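Long-range contact in HI1317 (Haemophilus influenzae, PDB 1JOV), which probably interconverts the alpha and beta anomers of D-glucose 6-phosphate as a member of the glucose-6-phosphate 1-epimerase family: residues Thr8-Leu13 and Ser99-Ser104. Sequence-based numbering, arbitrary orientation.
Sequences TLTPEL and SHYYIS
Tyr101 carries its ring between its own backbone N and carbonyl carbon (chi1 55°), which lays it across the side chains of Leu9, Thr10 and Leu13, while Thr10 turns OG1 back over its own backbone (chi1 80°) and holds CG2 out toward the ring. Thr10 CG2 meets Tyr101 CE2 at 3.7 Å, the two side chains running past each other in opposite directions. Leu9 approaches the ring obliquely on its CE1 side, Leu9 CD2 lying 3.9 Å from Tyr101 CE1, and Leu13 CD2 packs at the root of the ring, 4.0 Å from Tyr101 CB. Two residues along the strand, Ile103 points at Thr10 end to end, with Ile103 CD1 3.7 Å from Thr10 OG1, and Ile103 CG2 lies 3.5 Å from Glu12 OE1. The threonine hydroxyl has a polar task as well: Glu12 N donates to Thr10 OG1 over 3.0 Å, an ST turn that fixes the side-chain rotation and keeps CG2 facing the tyrosine. Leu13 O accepts from both Leu9 N and Thr10 N, the pairing of the classic beta bulge. Leu110 of the neighbouring strand 107-115 touches Leu13 and Tyr101, continuing the apolar patch. The bulged type I turn between strands 3-10 and 13-18 thus packs at the surface against strand 97-104, an outermost strand of the eight-stranded antiparallel sheet in the galactose mutarotase-like beta-sandwich of the aldose 1-epimerase family.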
ATOM      1  N   THR A   8     -24.383   7.077   1.616  1.00 23.92           N
ATOM      2  CA  THR A   8     -24.418   6.485   2.939  1.00 24.24           C
ATOM      3  C   THR A   8     -24.738   5.027   2.637  1.00 31.69           C
ATOM      4  O   THR A   8     -25.906   4.699   2.450  1.00 27.74           O
ATOM      5  CB  THR A   8     -25.484   7.038   3.899  1.00 21.78           C
ATOM      6  OG1 THR A   8     -25.284   8.443   4.072  1.00 28.29           O
ATOM      7  CG2 THR A   8     -25.392   6.340   5.252  1.00 29.47           C
ATOM      8  N   LEU A   9     -23.742   4.160   2.606  1.00 25.91           N
ATOM      9  CA  LEU A   9     -24.023   2.753   2.358  1.00 27.90           C
ATOM     10  C   LEU A   9     -24.601   2.105   3.625  1.00 31.29           C
ATOM     11  O   LEU A   9     -25.665   1.432   3.561  1.00 28.95           O
ATOM     12  CB  LEU A   9     -22.802   1.963   1.821  1.00 22.35           C
ATOM     13  CG  LEU A   9     -22.212   2.386   0.486  1.00 26.89           C
ATOM     14  CD1 LEU A   9     -21.456   3.732   0.637  1.00 25.96           C
ATOM     15  CD2 LEU A   9     -21.259   1.281   0.056  1.00 22.06           C
ATOM     16  N   THR A  10     -23.904   2.287   4.753  1.00 27.27           N
ATOM     17  CA  THR A  10     -24.434   1.895   6.087  1.00 25.55           C
ATOM     18  C   THR A  10     -24.045   3.008   7.038  1.00 25.64           C
ATOM     19  O   THR A  10     -23.321   3.919   6.631  1.00 24.83           O
ATOM     20  CB  THR A  10     -23.857   0.565   6.637  1.00 28.92           C
ATOM     21  OG1 THR A  10     -22.554   0.816   7.200  1.00 30.73           O
ATOM     22  CG2 THR A  10     -23.752  -0.478   5.522  1.00 27.78           C
ATOM     23  N   PRO A  11     -24.491   2.970   8.296  1.00 24.68           N
ATOM     24  CA  PRO A  11     -24.082   3.994   9.271  1.00 28.77           C
ATOM     25  C   PRO A  11     -22.583   4.029   9.457  1.00 29.93           C
ATOM     26  O   PRO A  11     -22.094   5.111   9.812  1.00 36.65           O
ATOM     27  CB  PRO A  11     -24.774   3.553  10.592  1.00 38.30           C
ATOM     28  CG  PRO A  11     -25.970   2.768  10.115  1.00 33.95           C
ATOM     29  CD  PRO A  11     -25.457   2.007   8.876  1.00 45.07           C
ATOM     30  N   GLU A  12     -21.894   2.914   9.188  1.00 25.27           N
ATOM     31  CA  GLU A  12     -20.466   2.844   9.403  1.00 26.61           C
ATOM     32  C   GLU A  12     -19.652   3.028   8.106  1.00 29.07           C
ATOM     33  O   GLU A  12     -18.430   3.158   8.185  1.00 27.60           O
ATOM     34  CB  GLU A  12     -20.163   1.511  10.081  1.00 26.60           C
ATOM     35  CG  GLU A  12     -20.831   1.509  11.494  1.00 28.85           C
ATOM     36  CD  GLU A  12     -20.861   0.177  12.152  1.00 47.46           C
ATOM     37  OE1 GLU A  12     -21.204  -0.784  11.441  1.00 38.65           O
ATOM     38  OE2 GLU A  12     -20.545   0.107  13.368  1.00 44.18           O
ATOM     39  N   LEU A  13     -20.306   3.160   6.946  1.00 27.78           N
ATOM     40  CA  LEU A  13     -19.561   3.144   5.656  1.00 23.86           C
ATOM     41  C   LEU A  13     -20.146   4.168   4.733  1.00 19.42           C
ATOM     42  O   LEU A  13     -21.303   4.005   4.276  1.00 25.42           O
ATOM     43  CB  LEU A  13     -19.698   1.796   4.987  1.00 27.88           C
ATOM     44  CG  LEU A  13     -18.770   1.479   3.838  1.00 22.54           C
ATOM     45  CD1 LEU A  13     -17.326   1.627   4.197  1.00 19.56           C
ATOM     46  CD2 LEU A  13     -19.075   0.010   3.409  1.00 27.38           C
ATOM     47  N   SER A  99     -17.513  -4.246  -4.872  1.00 16.11           N
ATOM     48  CA  SER A  99     -18.406  -5.325  -5.268  1.00 16.79           C
ATOM     49  C   SER A  99     -19.010  -6.052  -4.078  1.00 18.75           C
ATOM     50  O   SER A  99     -19.971  -6.802  -4.198  1.00 24.03           O
ATOM     51  CB  SER A  99     -17.570  -6.280  -6.115  1.00 18.30           C
ATOM     52  OG  SER A  99     -16.399  -6.589  -5.473  1.00 21.52           O
ATOM     53  N   HIS A 100     -18.422  -5.868  -2.933  1.00 21.29           N
ATOM     54  CA  HIS A 100     -18.967  -6.465  -1.728  1.00 21.63           C
ATOM     55  C   HIS A 100     -18.522  -5.834  -0.452  1.00 20.73           C
ATOM     56  O   HIS A 100     -17.394  -5.406  -0.274  1.00 20.25           O
ATOM     57  CB  HIS A 100     -18.541  -7.919  -1.763  1.00 35.52           C
ATOM     58  CG  HIS A 100     -18.674  -8.637  -0.471  1.00 27.33           C
ATOM     59  ND1 HIS A 100     -19.892  -9.067  -0.002  1.00 30.52           N
ATOM     60  CD2 HIS A 100     -17.743  -9.077   0.423  1.00 39.56           C
ATOM     61  CE1 HIS A 100     -19.716  -9.734   1.126  1.00 46.64           C
ATOM     62  NE2 HIS A 100     -18.417  -9.786   1.389  1.00 31.25           N
ATOM     63  N   TYR A 101     -19.441  -5.683   0.504  1.00 16.09           N
ATOM     64  CA  TYR A 101     -19.035  -5.205   1.840  1.00 18.78           C
ATOM     65  C   TYR A 101     -19.798  -6.065   2.890  1.00 22.94           C
ATOM     66  O   TYR A 101     -20.973  -6.372   2.691  1.00 30.02           O
ATOM     67  CB  TYR A 101     -19.273  -3.700   1.991  1.00 21.24           C
ATOM     68  CG  TYR A 101     -20.673  -3.214   1.703  1.00 16.99           C
ATOM     69  CD1 TYR A 101     -21.097  -2.895   0.437  1.00 21.76           C
ATOM     70  CD2 TYR A 101     -21.576  -3.089   2.767  1.00 26.79           C
ATOM     71  CE1 TYR A 101     -22.431  -2.403   0.237  1.00 25.91           C
ATOM     72  CE2 TYR A 101     -22.843  -2.624   2.586  1.00 25.45           C
ATOM     73  CZ  TYR A 101     -23.265  -2.267   1.381  1.00 23.13           C
ATOM     74  OH  TYR A 101     -24.570  -1.854   1.277  1.00 45.29           O
ATOM     75  N   TYR A 102     -19.060  -6.575   3.898  1.00 27.04           N
ATOM     76  CA  TYR A 102     -19.560  -7.413   4.991  1.00 25.01           C
ATOM     77  C   TYR A 102     -19.161  -6.709   6.280  1.00 27.21           C
ATOM     78  O   TYR A 102     -17.974  -6.559   6.599  1.00 25.64           O
ATOM     79  CB  TYR A 102     -19.020  -8.865   5.007  1.00 29.13           C
ATOM     80  CG  TYR A 102     -19.375  -9.664   6.263  1.00 41.06           C
ATOM     81  CD1 TYR A 102     -20.633 -10.292   6.425  1.00 53.92           C
ATOM     82  CD2 TYR A 102     -18.466  -9.808   7.301  1.00 35.11           C
ATOM     83  CE1 TYR A 102     -20.963 -11.004   7.578  1.00 53.68           C
ATOM     84  CE2 TYR A 102     -18.775 -10.536   8.457  1.00 63.22           C
ATOM     85  CZ  TYR A 102     -20.019 -11.130   8.597  1.00 57.61           C
ATOM     86  OH  TYR A 102     -20.332 -11.819   9.740  1.00 56.88           O
ATOM     87  N   ILE A 103     -20.151  -6.382   7.050  1.00 32.70           N
ATOM     88  CA  ILE A 103     -19.938  -5.769   8.349  1.00 26.86           C
ATOM     89  C   ILE A 103     -20.508  -6.564   9.511  1.00 27.06           C
ATOM     90  O   ILE A 103     -21.684  -6.901   9.532  1.00 31.22           O
ATOM     91  CB  ILE A 103     -20.526  -4.366   8.318  1.00 29.46           C
ATOM     92  CG1 ILE A 103     -19.868  -3.537   7.229  1.00 36.72           C
ATOM     93  CG2 ILE A 103     -20.375  -3.678   9.669  1.00 28.88           C
ATOM     94  CD1 ILE A 103     -20.642  -2.284   6.881  1.00 32.45           C
ATOM     95  N   SER A 104     -19.613  -6.843  10.494  1.00 35.41           N
ATOM     96  CA  SER A 104     -20.013  -7.535  11.702  1.00 39.11           C
ATOM     97  C   SER A 104     -19.260  -7.018  12.917  1.00 43.90           C
ATOM     98  O   SER A 104     -18.350  -6.193  12.803  1.00 29.43           O
ATOM     99  CB  SER A 104     -19.754  -8.997  11.533  1.00 27.60           C
ATOM    100  OG  SER A 104     -18.404  -9.328  11.715  1.00 40.09           O
TER